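Isocitrate dehydrogenase [NAD] subunit 2, mitochondrial (PDB 3BLX) catalyses, within a hetero-octamer of two kinds of subunit, the NAD-dependent oxidative decarboxylation of isocitrate to 2-oxoglutarate in the mitochondrial citric acid cycle, and also binds RNA. Local coordinates at residues B[124-129]-B[255-260]; B[292-297]-B[334-339]; B[183-188]-B[233-238]. All coordinates share one frame; numbering follows the deposited sequence.

Following the chain from the N terminus, the loop 124-129 between strands 109-117 and 130-136 comes first, and interaction 1 closes only when helix 244-258 ends at 255-260. Within that long excursion interaction 3 opens and closes: strand 183-188 meets 233-238, the entry to strand 238-242, after two intervening helices and one strand. The two contacts also touch, N128 O packing against S233 CB and T236 CG2. Interaction 2 follows in series, joining 292-297, the approach to helix 296-309, with the 334-339 loop before helix 343-352. It lies about 16 Å from interaction 1 and about 30 Å from interaction 3, centre to centre.

Interaction 1 (B[124-129]-B[255-260]); sequences TTYENV and SGLSAG
Y126 turns one face of its ring to L257, whose CD2 methyl sits almost over the ring centre, 3.5 Å from the centroid of the Y126 ring and only 7° from its normal. In this CH-pi contact the CB of L257 does not itself point at the loop, but the end of its side chain comes nearer: CD1 continues the chain (chi2 174°), while the other branch, CD2, turns over the ring. The tyrosine ring is placed by CG standing anti to the carbonyl carbon (chi1 -67°). Y126 CB packs against L257 O. The tyrosine hydroxyl hydrogen-bonds to V224 O of the neighbouring subunit 1 chain, and L257 packs on the same V224, so the contact contributes to that interface. V129 packs on the helix end, its CG2 3.8 Å from S258 CB. T124 OG1 bonds back to Y126 O at 3.0 Å, but this threonine is poorly ordered. Across the segments the contact is van der Waals packing and one CH-pi contact, largely buried. It sets the loop joining strands 109-117 and 130-136 against the last turn of helix 244-258, with V229 and V228 of helix 221-230 touching Y126 and L257, respectively, and A116 of strand 109-117 touching S258.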
loop_
_atom_site.group_PDB
_atom_site.type_symbol
_atom_site.label_atom_id
_atom_site.label_comp_id
_atom_site.label_asym_id
_atom_site.label_seq_id
_atom_site.Cartn_x
_atom_site.Cartn_y
_atom_site.Cartn_z
ATOM N N THR B 124 -52.865 -6.689 -19.241
ATOM C CA THR B 124 -51.443 -6.651 -18.948
ATOM C C THR B 124 -50.683 -6.934 -20.234
ATOM O O THR B 124 -51.275 -7.292 -21.255
ATOM C CB THR B 124 -51.054 -7.680 -17.873
ATOM O OG1 THR B 124 -51.560 -8.974 -18.234
ATOM C CG2 THR B 124 -51.637 -7.282 -16.533
ATOM N N THR B 125 -49.369 -6.787 -20.187
ATOM C CA THR B 125 -48.578 -6.905 -21.405
ATOM C C THR B 125 -48.509 -8.339 -21.971
ATOM O O THR B 125 -48.481 -8.532 -23.175
ATOM C CB THR B 125 -47.197 -6.161 -21.297
ATOM O OG1 THR B 125 -46.252 -6.767 -22.175
ATOM C CG2 THR B 125 -46.662 -6.165 -19.883
ATOM N N TYR B 126 -48.535 -9.344 -21.109
ATOM C CA TYR B 126 -48.612 -10.728 -21.578
ATOM C C TYR B 126 -50.012 -11.268 -21.333
ATOM O O TYR B 126 -50.671 -10.859 -20.388
ATOM C CB TYR B 126 -47.553 -11.620 -20.881
ATOM C CG TYR B 126 -46.120 -11.278 -21.264
ATOM C CD1 TYR B 126 -45.459 -11.986 -22.250
ATOM C CD2 TYR B 126 -45.452 -10.229 -20.663
ATOM C CE1 TYR B 126 -44.156 -11.661 -22.630
ATOM C CE2 TYR B 126 -44.155 -9.890 -21.038
ATOM C CZ TYR B 126 -43.512 -10.608 -22.020
ATOM O OH TYR B 126 -42.229 -10.253 -22.383
ATOM N N GLU B 127 -50.468 -12.193 -22.171
ATOM C CA GLU B 127 -51.824 -12.723 -22.040
ATOM C C GLU B 127 -51.890 -14.233 -21.987
ATOM O O GLU B 127 -51.046 -14.928 -22.542
ATOM C CB GLU B 127 -52.711 -12.218 -23.177
ATOM C CG GLU B 127 -52.650 -10.713 -23.351
ATOM C CD GLU B 127 -53.778 -10.171 -24.200
ATOM O OE1 GLU B 127 -54.480 -10.988 -24.836
ATOM O OE2 GLU B 127 -53.955 -8.931 -24.226
ATOM N N ASN B 128 -52.921 -14.727 -21.315
ATOM C CA ASN B 128 -53.195 -16.156 -21.255
ATOM C C ASN B 128 -52.102 -16.950 -20.597
ATOM O O ASN B 128 -51.866 -18.103 -20.941
ATOM C CB ASN B 128 -53.486 -16.723 -22.637
ATOM C CG ASN B 128 -54.810 -16.254 -23.180
ATOM O OD1 ASN B 128 -54.867 -15.711 -24.280
ATOM N ND2 ASN B 128 -55.888 -16.444 -22.402
ATOM N N VAL B 129 -51.443 -16.333 -19.636
ATOM C CA VAL B 129 -50.443 -17.047 -18.873
ATOM C C VAL B 129 -51.072 -17.728 -17.652
ATOM O O VAL B 129 -51.814 -17.123 -16.904
ATOM C CB VAL B 129 -49.207 -16.143 -18.534
ATOM C CG1 VAL B 129 -49.451 -14.719 -18.903
ATOM C CG2 VAL B 129 -48.801 -16.265 -17.081
ATOM N N SER B 255 -43.892 -14.233 -12.565
ATOM C CA SER B 255 -44.719 -13.151 -12.061
ATOM C C SER B 255 -44.598 -11.906 -12.936
ATOM O O SER B 255 -45.516 -11.087 -13.005
ATOM C CB SER B 255 -44.379 -12.848 -10.594
ATOM O OG SER B 255 -44.795 -13.922 -9.762
ATOM N N GLY B 256 -43.464 -11.760 -13.607
ATOM C CA GLY B 256 -43.281 -10.679 -14.565
ATOM C C GLY B 256 -44.124 -10.919 -15.812
ATOM O O GLY B 256 -44.539 -9.976 -16.489
ATOM N N LEU B 257 -44.390 -12.190 -16.115
ATOM C CA LEU B 257 -45.188 -12.515 -17.272
ATOM C C LEU B 257 -46.660 -12.274 -16.957
ATOM O O LEU B 257 -47.389 -11.692 -17.747
ATOM C CB LEU B 257 -44.955 -13.961 -17.703
ATOM C CG LEU B 257 -43.586 -14.192 -18.341
ATOM C CD1 LEU B 257 -43.326 -15.666 -18.621
ATOM C CD2 LEU B 257 -43.440 -13.348 -19.583
ATOM N N SER B 258 -47.084 -12.698 -15.784
ATOM C CA SER B 258 -48.491 -12.630 -15.434
ATOM C C SER B 258 -48.966 -11.224 -15.086
ATOM O O SER B 258 -50.097 -10.866 -15.393
ATOM C CB SER B 258 -48.826 -13.622 -14.315
ATOM O OG SER B 258 -48.185 -13.256 -13.116
ATOM N N ALA B 259 -48.094 -10.421 -14.482
ATOM C CA ALA B 259 -48.525 -9.161 -13.894
ATOM C C ALA B 259 -47.553 -7.988 -14.036
ATOM O O ALA B 259 -47.955 -6.830 -13.965
ATOM C CB ALA B 259 -48.885 -9.376 -12.408
ATOM N N GLY B 260 -46.271 -8.273 -14.220
ATOM C CA GLY B 260 -45.272 -7.214 -14.289
ATOM C C GLY B 260 -44.748 -6.834 -12.917
ATOM O O GLY B 260 -44.090 -5.801 -12.773
#

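Interaction 2 (B[292-297]-B[334-339]); sequences KANPTA and TGDLAG
T334 opens the second segment by directing its CB toward 292-297. Its CG2 methyl lies against K292 O, with A293 O farther along, while OG1 comes 3.7 Å from N294 CG as the two side chains pass at a slant. T334 is unmodified here, although it has been seen as phosphothreonine in another structure of this protein. D336 supplies the one hydrogen bond between the segments: N294 ND2 donates to D336 OD2 at 2.8 Å, nearly straight (170°). The carboxylate oxygen uses its syn lone pair and lies in the amide plane of N294, although the two flat groups are turned 45° against each other. L337 adds an apolar border, its CD1 4.0 Å from N294 ND2. Its backbone N, together with that of G339, donates to T334 O, the two reaching that oxygen from opposite faces and turning the chain back on it.

At the other end of the N294 amide, OD1 accepts from T296 N, 3.0 Å from N294 OD1, in a capping bond at the start of helix 296-309. One asparagine thus divides its amide, the carbonyl serving the helix start and the NH2 the opposing aspartate. Bonds at both ends should fix the rotation of the amide, and the donor presented to D336 would probably stabilise its negative charge.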
loop_
_atom_site.group_PDB
_atom_site.type_symbol
_atom_site.label_atom_id
_atom_site.label_comp_id
_atom_site.label_asym_id
_atom_site.label_seq_id
_atom_site.Cartn_x
_atom_site.Cartn_y
_atom_site.Cartn_z
ATOM N N LYS B 292 -54.476 2.226 0.853
ATOM C CA LYS B 292 -54.255 2.037 -0.566
ATOM C C LYS B 292 -53.807 0.607 -0.898
ATOM O O LYS B 292 -53.632 0.272 -2.069
ATOM C CB LYS B 292 -53.245 3.060 -1.089
ATOM C CG LYS B 292 -53.618 4.518 -0.859
ATOM C CD LYS B 292 -52.725 5.438 -1.705
ATOM C CE LYS B 292 -52.699 6.874 -1.197
ATOM N NZ LYS B 292 -51.671 7.707 -1.914
ATOM N N ALA B 293 -53.643 -0.231 0.128
ATOM C CA ALA B 293 -53.089 -1.583 -0.038
ATOM C C ALA B 293 -53.934 -2.452 -0.953
ATOM O O ALA B 293 -55.118 -2.219 -1.096
ATOM C CB ALA B 293 -52.933 -2.260 1.306
ATOM N N ASN B 294 -53.323 -3.466 -1.556
ATOM C CA ASN B 294 -54.054 -4.386 -2.413
ATOM C C ASN B 294 -54.046 -5.821 -1.890
ATOM O O ASN B 294 -53.038 -6.515 -1.988
ATOM C CB ASN B 294 -53.514 -4.321 -3.838
ATOM C CG ASN B 294 -54.315 -5.176 -4.803
ATOM O OD1 ASN B 294 -55.152 -5.973 -4.391
ATOM N ND2 ASN B 294 -54.053 -5.017 -6.094
ATOM N N PRO B 295 -55.186 -6.279 -1.364
ATOM C CA PRO B 295 -55.349 -7.561 -0.671
ATOM C C PRO B 295 -55.487 -8.775 -1.587
ATOM O O PRO B 295 -55.663 -9.902 -1.091
ATOM C CB PRO B 295 -56.668 -7.387 0.084
ATOM C CG PRO B 295 -57.186 -6.055 -0.280
ATOM C CD PRO B 295 -56.455 -5.556 -1.450
ATOM N N THR B 296 -55.423 -8.557 -2.894
ATOM C CA THR B 296 -55.590 -9.644 -3.856
ATOM C C THR B 296 -54.610 -10.794 -3.647
ATOM O O THR B 296 -55.000 -11.976 -3.676
ATOM C CB THR B 296 -55.369 -9.167 -5.282
ATOM O OG1 THR B 296 -56.162 -8.004 -5.536
ATOM C CG2 THR B 296 -55.734 -10.276 -6.250
ATOM N N ALA B 297 -53.337 -10.432 -3.476
ATOM C CA ALA B 297 -52.265 -11.397 -3.303
ATOM C C ALA B 297 -52.520 -12.235 -2.069
ATOM O O ALA B 297 -52.501 -13.457 -2.130
ATOM C CB ALA B 297 -50.954 -10.683 -3.200
ATOM N N THR B 334 -56.949 -0.930 -7.740
ATOM C CA THR B 334 -56.302 -0.114 -6.727
ATOM C C THR B 334 -55.186 0.665 -7.402
ATOM O O THR B 334 -54.889 0.433 -8.559
ATOM C CB THR B 334 -55.689 -0.953 -5.607
ATOM O OG1 THR B 334 -56.426 -2.168 -5.436
ATOM C CG2 THR B 334 -55.697 -0.168 -4.304
ATOM N N GLY B 335 -54.551 1.578 -6.676
ATOM C CA GLY B 335 -53.547 2.461 -7.252
ATOM C C GLY B 335 -52.460 1.777 -8.066
ATOM O O GLY B 335 -51.924 2.349 -9.023
ATOM N N ASP B 336 -52.134 0.550 -7.679
ATOM C CA ASP B 336 -51.080 -0.223 -8.331
ATOM C C ASP B 336 -51.484 -0.699 -9.733
ATOM O O ASP B 336 -50.656 -0.738 -10.654
ATOM C CB ASP B 336 -50.665 -1.412 -7.446
ATOM C CG ASP B 336 -51.862 -2.141 -6.828
ATOM O OD1 ASP B 336 -52.546 -1.558 -5.955
ATOM O OD2 ASP B 336 -52.108 -3.310 -7.196
ATOM N N LEU B 337 -52.760 -1.054 -9.879
ATOM C CA LEU B 337 -53.305 -1.518 -11.151
ATOM C C LEU B 337 -53.979 -0.390 -11.945
ATOM O O LEU B 337 -54.979 -0.624 -12.643
ATOM C CB LEU B 337 -54.328 -2.628 -10.904
ATOM C CG LEU B 337 -53.916 -3.779 -9.996
ATOM C CD1 LEU B 337 -55.047 -4.794 -9.918
ATOM C CD2 LEU B 337 -52.626 -4.424 -10.476
ATOM N N ALA B 338 -53.428 0.825 -11.839
ATOM C CA ALA B 338 -54.049 2.017 -12.429
ATOM C C ALA B 338 -55.561 2.021 -12.188
ATOM O O ALA B 338 -56.358 2.120 -13.122
ATOM C CB ALA B 338 -53.740 2.111 -13.917
ATOM N N GLY B 339 -55.931 1.884 -10.919
ATOM C CA GLY B 339 -57.317 1.878 -10.490
ATOM C C GLY B 339 -57.578 3.032 -9.537
ATOM O O GLY B 339 -56.711 3.875 -9.301
#

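Interaction 3 (B[183-188]-B[233-238]); sequences RVIVVH and SAYTDA
R183 reaches over the 233-238 turn with a bent side chain and gathers two kinds of acceptor on one guanidinium nitrogen. NH1 donates to A234 O at 3.1 Å, the oxygen lying in the guanidinium plane and the donor in the carbonyl plane. The same NH1 forms a salt bridge to D237 OD1 at 3.0 Å, although the bond is weak (133° at the hydrogen). The guanidinium and carboxylate planes are 28° apart, and bends at chi2 and chi3 fold the arginine back to this edge-on position. Its NH2 makes a second salt bridge, to E217 of strand 215-220, so the charge is probably shared between D237 and E217.

Within these two segments the direct backbone link is light. R183 N donates a weak bond to D237 O, 3.4 Å away, and A238 pairs with R183 as a parallel bridge, with A238 CA making a CA-H...O contact to R183 O. Strand 238-242 continues the pairing, V239 bonding to R183 and I185 and V241 to I185. In the type I turn from Y235 to A238, A238 N donates to Y235 O, whereas T236 N donates to S233 O at the end of the 3-10 segment 233-235.

Apolar groups fill in beneath the polar ones. CD1 of I185 packs 3.4 Å from Y235 CE2, the side chains crossing at about a right angle, and 3.8 Å from A238 CB; the same methyl lies over one face of the R183 guanidinium, offset toward its rim. The hydroxyl of Y235 is bonded to E219.

Strand 183-188 runs between parallel strands 238-242 and 215-220, linked through helices 195-208 and 221-230 in beta-alpha-beta crossovers. V186 and H188 face helix 195-208 on one side of the sheet, while V187 on the other side and Y235 meet helix 221-230.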
loop_
_atom_site.group_PDB
_atom_site.type_symbol
_atom_site.label_atom_id
_atom_site.label_comp_id
_atom_site.label_asym_id
_atom_site.label_seq_id
_atom_site.Cartn_x
_atom_site.Cartn_y
_atom_site.Cartn_z
ATOM N N ARG B 183 -48.557 -32.840 -17.767
ATOM C CA ARG B 183 -47.081 -32.840 -17.760
ATOM C C ARG B 183 -46.463 -32.245 -16.517
ATOM O O ARG B 183 -46.897 -31.201 -16.054
ATOM C CB ARG B 183 -46.511 -32.045 -18.936
ATOM C CG ARG B 183 -47.261 -32.165 -20.213
ATOM C CD ARG B 183 -47.232 -30.824 -20.905
ATOM N NE ARG B 183 -45.937 -30.503 -21.492
ATOM C CZ ARG B 183 -45.600 -29.296 -21.939
ATOM N NH1 ARG B 183 -46.457 -28.294 -21.842
ATOM N NH2 ARG B 183 -44.408 -29.088 -22.480
ATOM N N VAL B 184 -45.435 -32.902 -15.982
ATOM C CA VAL B 184 -44.528 -32.207 -15.079
ATOM C C VAL B 184 -43.191 -32.082 -15.771
ATOM O O VAL B 184 -42.643 -33.046 -16.289
ATOM C CB VAL B 184 -44.402 -32.839 -13.684
ATOM C CG1 VAL B 184 -45.592 -33.747 -13.390
ATOM C CG2 VAL B 184 -43.108 -33.562 -13.549
ATOM N N ILE B 185 -42.726 -30.851 -15.845
ATOM C CA ILE B 185 -41.455 -30.526 -16.468
ATOM C C ILE B 185 -40.376 -30.257 -15.417
ATOM O O ILE B 185 -40.505 -29.330 -14.613
ATOM C CB ILE B 185 -41.613 -29.281 -17.331
ATOM C CG1 ILE B 185 -42.684 -29.539 -18.400
ATOM C CG2 ILE B 185 -40.285 -28.878 -17.910
ATOM C CD1 ILE B 185 -42.992 -28.343 -19.241
ATOM N N VAL B 186 -39.335 -31.083 -15.399
ATOM C CA VAL B 186 -38.174 -30.794 -14.581
ATOM C C VAL B 186 -37.274 -29.845 -15.362
ATOM O O VAL B 186 -36.890 -30.144 -16.492
ATOM C CB VAL B 186 -37.374 -32.049 -14.231
ATOM C CG1 VAL B 186 -36.056 -31.635 -13.681
ATOM C CG2 VAL B 186 -38.095 -32.884 -13.214
ATOM N N VAL B 187 -36.977 -28.693 -14.762
ATOM C CA VAL B 187 -36.059 -27.693 -15.321
ATOM C C VAL B 187 -34.676 -27.804 -14.666
ATOM O O VAL B 187 -34.564 -27.889 -13.443
ATOM C CB VAL B 187 -36.609 -26.259 -15.153
ATOM C CG1 VAL B 187 -35.580 -25.231 -15.539
ATOM C CG2 VAL B 187 -37.816 -26.074 -16.008
ATOM N N HIS B 188 -33.626 -27.816 -15.480
ATOM C CA HIS B 188 -32.286 -28.041 -14.982
ATOM C C HIS B 188 -31.302 -27.374 -15.918
ATOM O O HIS B 188 -31.695 -26.871 -16.959
ATOM C CB HIS B 188 -32.011 -29.533 -14.929
ATOM C CG HIS B 188 -32.058 -30.184 -16.270
ATOM N ND1 HIS B 188 -30.922 -30.561 -16.950
ATOM C CD2 HIS B 188 -33.103 -30.490 -17.076
ATOM C CE1 HIS B 188 -31.264 -31.086 -18.113
ATOM N NE2 HIS B 188 -32.580 -31.048 -18.216
ATOM N N SER B 233 -48.527 -19.420 -22.813
ATOM C CA SER B 233 -49.678 -20.327 -22.783
ATOM C C SER B 233 -49.256 -21.797 -22.962
ATOM O O SER B 233 -49.938 -22.718 -22.481
ATOM C CB SER B 233 -50.732 -19.909 -23.810
ATOM O OG SER B 233 -50.235 -20.002 -25.140
ATOM N N ALA B 234 -48.113 -21.998 -23.623
ATOM C CA ALA B 234 -47.595 -23.328 -23.921
ATOM C C ALA B 234 -47.284 -24.156 -22.674
ATOM O O ALA B 234 -46.951 -25.339 -22.768
ATOM C CB ALA B 234 -46.359 -23.205 -24.778
ATOM N N TYR B 235 -47.397 -23.536 -21.506
ATOM C CA TYR B 235 -47.029 -24.200 -20.262
ATOM C C TYR B 235 -48.187 -24.310 -19.295
ATOM O O TYR B 235 -48.013 -24.774 -18.171
ATOM C CB TYR B 235 -45.844 -23.484 -19.583
ATOM C CG TYR B 235 -44.499 -23.782 -20.212
ATOM C CD1 TYR B 235 -44.016 -23.012 -21.256
ATOM C CD2 TYR B 235 -43.720 -24.846 -19.765
ATOM C CE1 TYR B 235 -42.795 -23.292 -21.832
ATOM C CE2 TYR B 235 -42.494 -25.121 -20.335
ATOM C CZ TYR B 235 -42.035 -24.338 -21.360
ATOM O OH TYR B 235 -40.814 -24.605 -21.923
ATOM N N THR B 236 -49.373 -23.901 -19.731
ATOM C CA THR B 236 -50.539 -23.938 -18.852
ATOM C C THR B 236 -51.132 -25.334 -18.669
ATOM O O THR B 236 -52.085 -25.509 -17.936
ATOM C CB THR B 236 -51.625 -22.964 -19.297
ATOM O OG1 THR B 236 -52.324 -23.539 -20.378
ATOM C CG2 THR B 236 -51.006 -21.641 -19.755
ATOM N N ASP B 237 -50.543 -26.327 -19.316
ATOM C CA ASP B 237 -50.900 -27.723 -19.086
ATOM C C ASP B 237 -49.799 -28.439 -18.320
ATOM O O ASP B 237 -49.721 -29.667 -18.316
ATOM C CB ASP B 237 -51.107 -28.439 -20.420
ATOM C CG ASP B 237 -49.869 -28.373 -21.321
ATOM O OD1 ASP B 237 -49.294 -27.273 -21.484
ATOM O OD2 ASP B 237 -49.472 -29.417 -21.881
ATOM N N ALA B 238 -48.922 -27.678 -17.687
ATOM C CA ALA B 238 -47.778 -28.282 -17.027
ATOM C C ALA B 238 -47.501 -27.698 -15.672
ATOM O O ALA B 238 -47.869 -26.564 -15.355
ATOM C CB ALA B 238 -46.557 -28.171 -17.882
#